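PDB 4PXE: ureidoglycolate hydrolase from Arabidopsis thaliana, which hydrolyses (S)-ureidoglycolate to glyoxylate, carbon dioxide and ammonium as a manganese-dependent homodimer, in the last step of plant purine breakdown. Local coordinates for residues F30-S35 with T44-S49; S276-G281 with R307-A312; A359-E364 with V417-L422. All blocks are in the same frame, centred on the assembly; numbering follows the deposited sequence.

How the interactions relate
Going from the N terminus, the three contacts follow one another in series, with neither nesting nor crossing. Interaction 1 comes first and closes a short loop: the eight residues between its segments include strand 38-40, and the contact ties the stretch after helix 17-28 to the start of helix 45-60. Interaction 2 shuts the ends of the hairpin 280-289/295-308 inside the region involved in dimerization, and through Arg307 it reaches glyoxylate. Interaction 3 spans 52 residues, including strands 369-374 and 389-394, and packs helix 352-364 on helix 410-429. The centres of the contacts lie 30 to 33 Å apart, and no two of them touch, their nearest atoms being about 19 Å apart.

Interaction 1 of 3, residues F30-S35 with T44-S49; sequences FSDAPS and TDKDVS
Lys46 NZ sits between two carboxylates, that of Asp32 in the loop and that of its own neighbour Asp45. It donates to Asp32 OD1 at 2.8 Å on the syn side, 26° out of the carboxylate plane, and to Asp45 OD2 at 3.1 Å, again syn. Bends at chi2 (-51°) and chi4 (-60°) curl the lysine chain past Ser31 O and bring NZ to the acids. Asp32 OD1 and Asp45 OD1 are 4.4 Å apart, a repulsion the shared ammonium probably offsets. Asp32 OD2 is satisfied by two waters, each donating to it at 2.6 Å; one also donates to Thr44 OG1, the other to Asp45 OD1. Thr44 is the N-cap residue of helix 45-60; its OG1 takes a weak capping bond from Asp47 N at 3.5 Å and is hydrogen-bonded to Val41 O as well. In the loop, Ser31 OG gives its proton to Ala33 O at 2.7 Å, while Phe30 O is met by Arg40 NH1. Ser49 CB adds a CH-pi interaction over a face of the Phe30 ring, 3.9 Å from its centroid. Together these make a surface salt-bridge network built on the N-capped first turn of helix 45-60.

Interaction 2 of 3, residues S276-G281 with R307-A312; sequences SIDTVG and RDIDEA. With GLV (glyoxylic acid), chain E.
Asp308 swings its CG away from its own backbone N (chi1 -160°), while Thr279 keeps OG1 beside its N (chi1 -40°), and carboxylate and hydroxyl meet where the antiparallel hairpin of strands 280-289 and 295-308 ends. Thr279 OG1 donates to Asp308 OD2 at 2.7 Å, arriving from above the carboxylate plane. Asp308 OD1 takes Asp310 N at 3.0 Å, closing an Asx turn just ahead of helix 311-332, and Arg313 adds a salt bridge to Asp308 OD2. A leucine in place of Asp308 would probably cost the Thr279 hydroxyl its bond across the strands, leave Asp310 N and the Arg313 charge without the carboxylate they use, and slacken the turn. Next along the strands, Val280 and Arg307 form a hydrogen-bonded pair: Val280 N reaches Arg307 O at 3.0 Å, almost straight at 174°, and Arg307 N returns the bond to Val280 O. Val280 CG2 lies 4.0 Å from Arg307 CB, with Ala245 and Gly246 of the second subunit packing on this pair. From there the Arg307 chain runs extended to the active site, its NE held by Asp305, and grips the glyoxylate carboxylate with two bonds, Arg307 NH1 to O2 at 2.8 Å and NH2 to O3 at 2.7 Å.

Interaction 3 of 3, residues A359-E364 with V417-L422; sequences AEAATE and VKVLSL
Ala361 meets Leu422 between two helices that each have a doubly gripped carbonyl oxygen, away from the contact itself. Ala359 O accepts the helical bond from Thr363 N and, at 2.9 Å, a second from Thr363 OG1, the two donors arriving from opposite faces of its plane; Val417 O is likewise shared by the N and OG of Ser421. These bonds stay within their own helices, and the contact between them is made by packing. Ala361 points its methyl at the other helix, with CB 3.9 Å from Leu422 CG. With its CG anti to the backbone N (chi1 -172°), Leu422 reaches across and sets CD2 against Ala361 O at 3.7 Å. In this M20-family enzyme the pair forms part of a helical layer beside the strands: helix 410-429 lies between helix 352-364 and helix 105-120, and Val419 also touches Ile392 of strand 389-394. The short segments cross at 122°, their axes coming within 8.8 Å, a closeness to which the small Ala361 and Ala362 side chains probably contribute. Val419 straddles these two, CG1 lying 4.3 Å from Ala361 CB and CG2 the same distance from Ala362 CB. At the solvent side Glu364 crosses Leu422 at about a right angle, OE1 resting 3.9 Å from the CD2 methyl of Leu422, while OE2 is paired with Lys426 one turn further along helix 410-429.

Interaction 1 of 3, residues F30-S35 with T44-S49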
ATOM      1  N   PHE A  30     -23.570  -6.305   2.719  1.00 17.18           N
ATOM      2  CA  PHE A  30     -22.492  -7.059   3.362  1.00 17.42           C
ATOM      3  C   PHE A  30     -21.171  -6.692   2.699  1.00 18.20           C
ATOM      4  O   PHE A  30     -20.673  -7.398   1.827  1.00 16.24           O
ATOM      5  CB  PHE A  30     -22.748  -8.564   3.290  1.00 16.82           C
ATOM      6  CG  PHE A  30     -24.082  -8.978   3.853  1.00 16.98           C
ATOM      7  CD1 PHE A  30     -24.414  -8.689   5.168  1.00 21.85           C
ATOM      8  CD2 PHE A  30     -25.002  -9.645   3.066  1.00 19.53           C
ATOM      9  CE1 PHE A  30     -25.642  -9.071   5.688  1.00 23.22           C
ATOM     10  CE2 PHE A  30     -26.224 -10.030   3.578  1.00 19.54           C
ATOM     11  CZ  PHE A  30     -26.547  -9.735   4.891  1.00 21.50           C
ATOM     12  N   SER A  31     -20.608  -5.577   3.135  1.00 17.46           N
ATOM     13  CA  SER A  31     -19.508  -4.949   2.421  1.00 17.39           C
ATOM     14  C   SER A  31     -18.575  -4.215   3.362  1.00 16.53           C
ATOM     15  O   SER A  31     -19.029  -3.563   4.306  1.00 19.61           O
ATOM     16  CB  SER A  31     -20.079  -3.948   1.415  1.00 17.22           C
ATOM     17  OG  SER A  31     -19.052  -3.245   0.751  1.00 15.28           O
ATOM     18  N   ASP A  32     -17.280  -4.289   3.072  1.00 15.81           N
ATOM     19  CA  ASP A  32     -16.291  -3.506   3.807  1.00 17.71           C
ATOM     20  C   ASP A  32     -16.042  -2.128   3.188  1.00 20.40           C
ATOM     21  O   ASP A  32     -15.293  -1.322   3.740  1.00 23.30           O
ATOM     22  CB  ASP A  32     -14.982  -4.286   3.953  1.00 19.99           C
ATOM     23  CG  ASP A  32     -15.049  -5.325   5.055  1.00 23.35           C
ATOM     24  OD1 ASP A  32     -15.675  -5.046   6.102  1.00 26.78           O
ATOM     25  OD2 ASP A  32     -14.490  -6.426   4.872  1.00 28.96           O
ATOM     26  N   ALA A  33     -16.668  -1.868   2.045  1.00 18.29           N
ATOM     27  CA  ALA A  33     -16.640  -0.550   1.418  1.00 19.10           C
ATOM     28  C   ALA A  33     -18.021   0.089   1.530  1.00 18.84           C
ATOM     29  O   ALA A  33     -19.030  -0.604   1.481  1.00 20.15           O
ATOM     30  CB  ALA A  33     -16.233  -0.668  -0.045  1.00 20.03           C
ATOM     31  N   PRO A  34     -18.072   1.419   1.672  1.00 22.38           N
ATOM     32  CA  PRO A  34     -19.377   2.085   1.727  1.00 23.48           C
ATOM     33  C   PRO A  34     -20.092   2.050   0.370  1.00 20.05           C
ATOM     34  O   PRO A  34     -19.448   2.199  -0.677  1.00 21.54           O
ATOM     35  CB  PRO A  34     -19.022   3.526   2.117  1.00 26.67           C
ATOM     36  CG  PRO A  34     -17.622   3.708   1.684  1.00 28.61           C
ATOM     37  CD  PRO A  34     -16.953   2.364   1.797  1.00 23.51           C
ATOM     38  N   SER A  35     -21.404   1.837   0.401  1.00 23.64           N
ATOM     39  CA  SER A  35     -22.243   1.909  -0.792  1.00 20.74           C
ATOM     40  C   SER A  35     -21.954   3.237  -1.482  1.00 22.30           C
ATOM     41  O   SER A  35     -21.749   4.244  -0.811  1.00 23.88           O
ATOM     42  CB  SER A  35     -23.718   1.830  -0.385  1.00 24.97           C
ATOM     43  OG  SER A  35     -24.582   1.948  -1.501  1.00 32.22           O
ATOM     44  N   THR A  44     -13.908 -13.524   5.281  1.00 16.28           N
ATOM     45  CA  THR A  44     -14.122 -12.439   6.226  1.00 17.14           C
ATOM     46  C   THR A  44     -15.536 -12.483   6.794  1.00 18.93           C
ATOM     47  O   THR A  44     -16.385 -13.247   6.330  1.00 17.19           O
ATOM     48  CB  THR A  44     -13.909 -11.072   5.575  1.00 18.83           C
ATOM     49  OG1 THR A  44     -14.867 -10.910   4.517  1.00 16.50           O
ATOM     50  CG2 THR A  44     -12.486 -10.955   5.010  1.00 19.68           C
ATOM     51  N   ASP A  45     -15.788 -11.643   7.795  1.00 20.83           N
ATOM     52  CA  ASP A  45     -17.113 -11.554   8.403  1.00 20.94           C
ATOM     53  C   ASP A  45     -18.214 -11.202   7.390  1.00 16.80           C
ATOM     54  O   ASP A  45     -19.305 -11.778   7.431  1.00 19.47           O
ATOM     55  CB  ASP A  45     -17.118 -10.594   9.604  1.00 23.14           C
ATOM     56  CG  ASP A  45     -16.830  -9.155   9.219  1.00 31.64           C
ATOM     57  OD1 ASP A  45     -16.143  -8.918   8.202  1.00 30.24           O
ATOM     58  OD2 ASP A  45     -17.291  -8.249   9.950  1.00 40.95           O
ATOM     59  N   LYS A  46     -17.920 -10.280   6.476  1.00 19.37           N
ATOM     60  CA  LYS A  46     -18.884  -9.921   5.430  1.00 17.24           C
ATOM     61  C   LYS A  46     -19.196 -11.111   4.520  1.00 16.13           C
ATOM     62  O   LYS A  46     -20.348 -11.310   4.130  1.00 16.20           O
ATOM     63  CB  LYS A  46     -18.371  -8.737   4.598  1.00 17.00           C
ATOM     64  CG  LYS A  46     -18.012  -7.491   5.410  1.00 21.15           C
ATOM     65  CD  LYS A  46     -19.151  -7.090   6.336  1.00 23.04           C
ATOM     66  CE  LYS A  46     -18.838  -5.787   7.071  1.00 26.70           C
ATOM     67  NZ  LYS A  46     -17.613  -5.900   7.902  1.00 32.04           N
ATOM     68  N   ASP A  47     -18.175 -11.896   4.177  1.00 16.80           N
ATOM     69  CA  ASP A  47     -18.368 -13.107   3.383  1.00 15.24           C
ATOM     70  C   ASP A  47     -19.277 -14.095   4.107  1.00 18.11           C
ATOM     71  O   ASP A  47     -20.200 -14.657   3.510  1.00 17.70           O
ATOM     72  CB  ASP A  47     -17.020 -13.769   3.073  1.00 17.29           C
ATOM     73  CG  ASP A  47     -17.148 -14.998   2.179  1.00 17.92           C
ATOM     74  OD1 ASP A  47     -17.978 -14.990   1.250  1.00 20.12           O
ATOM     75  OD2 ASP A  47     -16.404 -15.977   2.394  1.00 17.43           O
ATOM     76  N   VAL A  48     -19.020 -14.293   5.399  1.00 17.42           N
ATOM     77  CA  VAL A  48     -19.828 -15.203   6.203  1.00 18.46           C
ATOM     78  C   VAL A  48     -21.303 -14.762   6.240  1.00 17.74           C
ATOM     79  O   VAL A  48     -22.207 -15.587   6.091  1.00 17.77           O
ATOM     80  CB  VAL A  48     -19.242 -15.370   7.634  1.00 21.05           C
ATOM     81  CG1 VAL A  48     -20.206 -16.171   8.523  1.00 20.03           C
ATOM     82  CG2 VAL A  48     -17.882 -16.051   7.575  1.00 21.28           C
ATOM     83  N   SER A  49     -21.541 -13.464   6.411  1.00 18.49           N
ATOM     84  CA  SER A  49     -22.904 -12.926   6.389  1.00 18.88           C
ATOM     85  C   SER A  49     -23.604 -13.176   5.051  1.00 17.08           C
ATOM     86  O   SER A  49     -24.781 -13.548   5.007  1.00 16.78           O
ATOM     87  CB  SER A  49     -22.896 -11.430   6.698  1.00 19.65           C
ATOM     88  OG  SER A  49     -22.479 -11.197   8.029  1.00 23.94           O
TER
HETATM   89  O   HOH W   1     -14.724  -8.391   3.228  1.00 21.87           O
HETATM   90  O   HOH W   2     -13.774  -7.727   7.057  1.00 34.69           O

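Interaction 2 of 3, residues S276-G281 with R307-A312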
ATOM      1  N   SER A 276      -2.897  -7.486 -31.653  1.00 22.28           N
ATOM      2  CA  SER A 276      -4.291  -7.904 -31.548  1.00 21.82           C
ATOM      3  C   SER A 276      -5.011  -7.125 -30.460  1.00 20.64           C
ATOM      4  O   SER A 276      -4.518  -7.010 -29.341  1.00 18.39           O
ATOM      5  CB  SER A 276      -4.399  -9.388 -31.226  1.00 20.62           C
ATOM      6  OG  SER A 276      -5.757  -9.743 -31.001  1.00 21.01           O
ATOM      7  N   ILE A 277      -6.195  -6.622 -30.785  1.00 20.74           N
ATOM      8  CA  ILE A 277      -7.017  -5.906 -29.817  1.00 20.46           C
ATOM      9  C   ILE A 277      -7.528  -6.834 -28.705  1.00 15.79           C
ATOM     10  O   ILE A 277      -8.021  -6.364 -27.679  1.00 18.34           O
ATOM     11  CB  ILE A 277      -8.220  -5.223 -30.512  1.00 22.09           C
ATOM     12  CG1 ILE A 277      -8.664  -3.985 -29.730  1.00 24.47           C
ATOM     13  CG2 ILE A 277      -9.359  -6.224 -30.756  1.00 24.43           C
ATOM     14  CD1 ILE A 277      -8.126  -2.719 -30.315  1.00 35.88           C
ATOM     15  N   ASP A 278      -7.430  -8.145 -28.901  1.00 17.59           N
ATOM     16  CA  ASP A 278      -7.911  -9.090 -27.900  1.00 16.94           C
ATOM     17  C   ASP A 278      -6.927  -9.328 -26.755  1.00 16.85           C
ATOM     18  O   ASP A 278      -7.254 -10.005 -25.780  1.00 18.82           O
ATOM     19  CB  ASP A 278      -8.289 -10.422 -28.551  1.00 19.09           C
ATOM     20  CG  ASP A 278      -9.479 -10.290 -29.466  1.00 26.87           C
ATOM     21  OD1 ASP A 278     -10.468  -9.643 -29.057  1.00 22.03           O
ATOM     22  OD2 ASP A 278      -9.415 -10.808 -30.599  1.00 26.55           O
ATOM     23  N   THR A 279      -5.723  -8.786 -26.874  1.00 16.30           N
ATOM     24  CA  THR A 279      -4.711  -8.976 -25.836  1.00 15.51           C
ATOM     25  C   THR A 279      -4.830  -7.884 -24.780  1.00 14.77           C
ATOM     26  O   THR A 279      -4.959  -6.710 -25.117  1.00 15.38           O
ATOM     27  CB  THR A 279      -3.291  -8.923 -26.434  1.00 17.62           C
ATOM     28  OG1 THR A 279      -3.274  -9.607 -27.696  1.00 17.60           O
ATOM     29  CG2 THR A 279      -2.268  -9.574 -25.489  1.00 16.70           C
ATOM     30  N   VAL A 280      -4.821  -8.279 -23.512  1.00 14.38           N
ATOM     31  CA  VAL A 280      -4.819  -7.296 -22.428  1.00 13.67           C
ATOM     32  C   VAL A 280      -3.742  -7.606 -21.391  1.00 13.66           C
ATOM     33  O   VAL A 280      -3.344  -8.760 -21.211  1.00 13.33           O
ATOM     34  CB  VAL A 280      -6.202  -7.198 -21.715  1.00 13.92           C
ATOM     35  CG1 VAL A 280      -7.268  -6.655 -22.668  1.00 14.97           C
ATOM     36  CG2 VAL A 280      -6.619  -8.536 -21.159  1.00 14.75           C
ATOM     37  N   GLY A 281      -3.278  -6.568 -20.703  1.00 14.10           N
ATOM     38  CA  GLY A 281      -2.365  -6.758 -19.590  1.00 15.02           C
ATOM     39  C   GLY A 281      -2.448  -5.556 -18.675  1.00 11.55           C
ATOM     40  O   GLY A 281      -2.660  -4.441 -19.133  1.00 13.83           O
ATOM     41  N   ARG A 307      -4.030 -11.572 -20.410  1.00 13.88           N
ATOM     42  CA  ARG A 307      -4.944 -12.541 -21.034  1.00 12.38           C
ATOM     43  C   ARG A 307      -5.028 -12.338 -22.533  1.00 13.74           C
ATOM     44  O   ARG A 307      -4.707 -11.273 -23.051  1.00 15.22           O
ATOM     45  CB  ARG A 307      -6.377 -12.425 -20.465  1.00 14.45           C
ATOM     46  CG  ARG A 307      -6.447 -12.006 -18.996  1.00 15.14           C
ATOM     47  CD  ARG A 307      -7.871 -11.867 -18.519  1.00 14.33           C
ATOM     48  NE  ARG A 307      -7.872 -11.217 -17.209  1.00 13.59           N
ATOM     49  CZ  ARG A 307      -8.929 -11.157 -16.405  1.00 12.92           C
ATOM     50  NH1 ARG A 307     -10.090 -11.691 -16.783  1.00 12.87           N
ATOM     51  NH2 ARG A 307      -8.845 -10.544 -15.231  1.00 13.77           N
ATOM     52  N   ASP A 308      -5.491 -13.387 -23.221  1.00 14.75           N
ATOM     53  CA  ASP A 308      -5.819 -13.305 -24.644  1.00 16.28           C
ATOM     54  C   ASP A 308      -6.737 -14.485 -24.946  1.00 14.36           C
ATOM     55  O   ASP A 308      -6.668 -15.511 -24.277  1.00 15.52           O
ATOM     56  CB  ASP A 308      -4.542 -13.389 -25.499  1.00 16.43           C
ATOM     57  CG  ASP A 308      -4.724 -12.845 -26.922  1.00 19.16           C
ATOM     58  OD1 ASP A 308      -5.800 -13.052 -27.544  1.00 20.84           O
ATOM     59  OD2 ASP A 308      -3.771 -12.214 -27.436  1.00 19.53           O
ATOM     60  N   ILE A 309      -7.581 -14.348 -25.959  1.00 16.98           N
ATOM     61  CA  ILE A 309      -8.369 -15.486 -26.420  1.00 18.94           C
ATOM     62  C   ILE A 309      -7.427 -16.508 -27.063  1.00 20.13           C
ATOM     63  O   ILE A 309      -7.671 -17.714 -26.996  1.00 22.02           O
ATOM     64  CB  ILE A 309      -9.507 -15.056 -27.380  1.00 18.92           C
ATOM     65  CG1 ILE A 309     -10.401 -16.256 -27.737  1.00 20.88           C
ATOM     66  CG2 ILE A 309      -8.947 -14.402 -28.635  1.00 21.32           C
ATOM     67  CD1 ILE A 309     -10.998 -16.984 -26.536  1.00 23.48           C
ATOM     68  N   ASP A 310      -6.330 -16.011 -27.636  1.00 17.39           N
ATOM     69  CA  ASP A 310      -5.294 -16.860 -28.223  1.00 18.52           C
ATOM     70  C   ASP A 310      -4.193 -17.172 -27.204  1.00 19.53           C
ATOM     71  O   ASP A 310      -3.458 -16.273 -26.770  1.00 18.47           O
ATOM     72  CB  ASP A 310      -4.690 -16.184 -29.451  1.00 20.39           C
ATOM     73  CG  ASP A 310      -3.806 -17.118 -30.246  1.00 25.75           C
ATOM     74  OD1 ASP A 310      -2.619 -17.246 -29.901  1.00 24.42           O
ATOM     75  OD2 ASP A 310      -4.309 -17.744 -31.203  1.00 32.60           O
ATOM     76  N   GLU A 311      -4.088 -18.441 -26.829  1.00 19.42           N
ATOM     77  CA  GLU A 311      -3.163 -18.880 -25.783  1.00 19.28           C
ATOM     78  C   GLU A 311      -1.698 -18.599 -26.132  1.00 22.26           C
ATOM     79  O   GLU A 311      -0.936 -18.082 -25.308  1.00 19.20           O
ATOM     80  CB  GLU A 311      -3.371 -20.369 -25.494  1.00 22.37           C
ATOM     81  CG  GLU A 311      -2.652 -20.895 -24.258  1.00 23.90           C
ATOM     82  CD  GLU A 311      -3.003 -22.350 -23.958  1.00 27.06           C
ATOM     83  OE1 GLU A 311      -3.742 -22.965 -24.758  1.00 30.57           O
ATOM     84  OE2 GLU A 311      -2.547 -22.879 -22.923  1.00 32.80           O
ATOM     85  N   ALA A 312      -1.307 -18.909 -27.361  1.00 19.92           N
ATOM     86  CA  ALA A 312       0.069 -18.673 -27.794  1.00 21.70           C
ATOM     87  C   ALA A 312       0.467 -17.191 -27.738  1.00 19.78           C
ATOM     88  O   ALA A 312       1.581 -16.851 -27.315  1.00 20.25           O
ATOM     89  CB  ALA A 312       0.286 -19.241 -29.207  1.00 23.78           C
TER
HETATM   90  C1  GLV E 503     -12.545 -12.253 -12.536  1.00 15.82           C
HETATM   91  O1  GLV E 503     -13.502 -13.174 -12.933  1.00 16.76           O
HETATM   92  C2  GLV E 503     -11.762 -11.666 -13.657  1.00 13.91           C
HETATM   93  O2  GLV E 503     -12.025 -12.029 -14.849  1.00 13.73           O
HETATM   94  O3  GLV E 503     -10.857 -10.815 -13.411  1.00 14.59           O

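Interaction 3 of 3, residues A359-E364 with V417-L422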
ATOM      1  N   ALA A 359     -29.450 -21.319 -26.952  1.00 16.70           N
ATOM      2  CA  ALA A 359     -29.964 -20.551 -28.078  1.00 17.57           C
ATOM      3  C   ALA A 359     -31.437 -20.867 -28.348  1.00 18.15           C
ATOM      4  O   ALA A 359     -32.232 -19.964 -28.621  1.00 18.29           O
ATOM      5  CB  ALA A 359     -29.120 -20.782 -29.318  1.00 17.88           C
ATOM      6  N   GLU A 360     -31.794 -22.144 -28.246  1.00 16.53           N
ATOM      7  CA  GLU A 360     -33.186 -22.567 -28.395  1.00 15.69           C
ATOM      8  C   GLU A 360     -34.065 -21.946 -27.325  1.00 16.42           C
ATOM      9  O   GLU A 360     -35.164 -21.475 -27.622  1.00 17.03           O
ATOM     10  CB  GLU A 360     -33.306 -24.095 -28.376  1.00 19.27           C
ATOM     11  CG  GLU A 360     -32.786 -24.734 -29.656  1.00 20.52           C
ATOM     12  CD  GLU A 360     -32.599 -26.239 -29.563  1.00 24.99           C
ATOM     13  OE1 GLU A 360     -32.834 -26.834 -28.486  1.00 25.00           O
ATOM     14  OE2 GLU A 360     -32.197 -26.823 -30.594  1.00 23.35           O
ATOM     15  N   ALA A 361     -33.585 -21.940 -26.084  1.00 16.33           N
ATOM     16  CA  ALA A 361     -34.347 -21.358 -24.987  1.00 16.16           C
ATOM     17  C   ALA A 361     -34.590 -19.868 -25.214  1.00 15.53           C
ATOM     18  O   ALA A 361     -35.718 -19.391 -25.060  1.00 14.45           O
ATOM     19  CB  ALA A 361     -33.646 -21.601 -23.659  1.00 17.01           C
ATOM     20  N   ALA A 362     -33.545 -19.131 -25.587  1.00 12.99           N
ATOM     21  CA  ALA A 362     -33.700 -17.706 -25.881  1.00 14.54           C
ATOM     22  C   ALA A 362     -34.711 -17.463 -27.007  1.00 15.96           C
ATOM     23  O   ALA A 362     -35.575 -16.595 -26.898  1.00 15.16           O
ATOM     24  CB  ALA A 362     -32.342 -17.068 -26.207  1.00 14.87           C
ATOM     25  N   THR A 363     -34.621 -18.250 -28.071  1.00 16.44           N
ATOM     26  CA  THR A 363     -35.572 -18.155 -29.174  1.00 18.67           C
ATOM     27  C   THR A 363     -37.017 -18.440 -28.731  1.00 18.04           C
ATOM     28  O   THR A 363     -37.939 -17.700 -29.091  1.00 17.41           O
ATOM     29  CB  THR A 363     -35.167 -19.097 -30.318  1.00 19.68           C
ATOM     30  OG1 THR A 363     -33.849 -18.753 -30.768  1.00 23.19           O
ATOM     31  CG2 THR A 363     -36.143 -18.976 -31.486  1.00 21.79           C
ATOM     32  N   GLU A 364     -37.211 -19.490 -27.939  1.00 16.86           N
ATOM     33  CA  GLU A 364     -38.550 -19.827 -27.440  1.00 17.64           C
ATOM     34  C   GLU A 364     -39.141 -18.733 -26.563  1.00 17.43           C
ATOM     35  O   GLU A 364     -40.360 -18.609 -26.448  1.00 19.71           O
ATOM     36  CB  GLU A 364     -38.527 -21.154 -26.677  1.00 20.39           C
ATOM     37  CG  GLU A 364     -38.301 -22.343 -27.585  1.00 27.06           C
ATOM     38  CD  GLU A 364     -38.144 -23.644 -26.831  1.00 34.53           C
ATOM     39  OE1 GLU A 364     -38.709 -23.764 -25.720  1.00 31.37           O
ATOM     40  OE2 GLU A 364     -37.451 -24.546 -27.354  1.00 40.33           O
ATOM     41  N   VAL A 417     -32.562 -14.907 -16.171  1.00 13.63           N
ATOM     42  CA  VAL A 417     -33.152 -15.926 -15.307  1.00 13.20           C
ATOM     43  C   VAL A 417     -34.111 -16.831 -16.084  1.00 13.98           C
ATOM     44  O   VAL A 417     -34.108 -18.053 -15.895  1.00 14.60           O
ATOM     45  CB  VAL A 417     -33.862 -15.292 -14.083  1.00 12.90           C
ATOM     46  CG1 VAL A 417     -34.710 -16.327 -13.340  1.00 14.82           C
ATOM     47  CG2 VAL A 417     -32.833 -14.662 -13.134  1.00 14.88           C
ATOM     48  N   LYS A 418     -34.907 -16.254 -16.977  1.00 12.42           N
ATOM     49  CA  LYS A 418     -35.820 -17.067 -17.775  1.00 13.31           C
ATOM     50  C   LYS A 418     -35.067 -18.018 -18.688  1.00 13.37           C
ATOM     51  O   LYS A 418     -35.442 -19.190 -18.797  1.00 14.14           O
ATOM     52  CB  LYS A 418     -36.759 -16.188 -18.598  1.00 15.75           C
ATOM     53  CG  LYS A 418     -37.800 -15.450 -17.777  1.00 16.54           C
ATOM     54  CD  LYS A 418     -38.597 -14.520 -18.672  1.00 23.35           C
ATOM     55  CE  LYS A 418     -39.620 -13.742 -17.882  1.00 29.53           C
ATOM     56  NZ  LYS A 418     -40.214 -12.653 -18.701  1.00 33.13           N
ATOM     57  N   VAL A 419     -34.022 -17.532 -19.350  1.00 12.60           N
ATOM     58  CA  VAL A 419     -33.213 -18.402 -20.198  1.00 13.62           C
ATOM     59  C   VAL A 419     -32.551 -19.500 -19.367  1.00 13.74           C
ATOM     60  O   VAL A 419     -32.521 -20.665 -19.769  1.00 14.94           O
ATOM     61  CB  VAL A 419     -32.163 -17.606 -20.990  1.00 13.37           C
ATOM     62  CG1 VAL A 419     -31.210 -18.553 -21.739  1.00 15.13           C
ATOM     63  CG2 VAL A 419     -32.846 -16.646 -21.953  1.00 14.70           C
ATOM     64  N   LEU A 420     -32.053 -19.140 -18.190  1.00 13.26           N
ATOM     65  CA  LEU A 420     -31.470 -20.131 -17.293  1.00 13.79           C
ATOM     66  C   LEU A 420     -32.484 -21.195 -16.871  1.00 14.15           C
ATOM     67  O   LEU A 420     -32.193 -22.392 -16.937  1.00 15.57           O
ATOM     68  CB  LEU A 420     -30.867 -19.453 -16.069  1.00 13.75           C
ATOM     69  CG  LEU A 420     -30.211 -20.399 -15.065  1.00 13.44           C
ATOM     70  CD1 LEU A 420     -29.078 -21.192 -15.710  1.00 14.93           C
ATOM     71  CD2 LEU A 420     -29.691 -19.612 -13.858  1.00 13.52           C
ATOM     72  N   SER A 421     -33.673 -20.758 -16.455  1.00 13.52           N
ATOM     73  CA  SER A 421     -34.742 -21.676 -16.066  1.00 15.02           C
ATOM     74  C   SER A 421     -35.073 -22.660 -17.180  1.00 14.80           C
ATOM     75  O   SER A 421     -35.178 -23.876 -16.960  1.00 15.02           O
ATOM     76  CB  SER A 421     -36.006 -20.892 -15.721  1.00 16.36           C
ATOM     77  OG  SER A 421     -35.828 -20.084 -14.570  1.00 16.15           O
ATOM     78  N   LEU A 422     -35.260 -22.129 -18.380  1.00 13.97           N
ATOM     79  CA  LEU A 422     -35.713 -22.950 -19.496  1.00 13.07           C
ATOM     80  C   LEU A 422     -34.599 -23.873 -19.977  1.00 15.06           C
ATOM     81  O   LEU A 422     -34.857 -25.016 -20.353  1.00 16.10           O
ATOM     82  CB  LEU A 422     -36.225 -22.051 -20.628  1.00 15.00           C
ATOM     83  CG  LEU A 422     -36.924 -22.741 -21.798  1.00 17.61           C
ATOM     84  CD1 LEU A 422     -38.021 -23.708 -21.316  1.00 16.27           C
ATOM     85  CD2 LEU A 422     -37.498 -21.682 -22.712  1.00 16.31           C
TER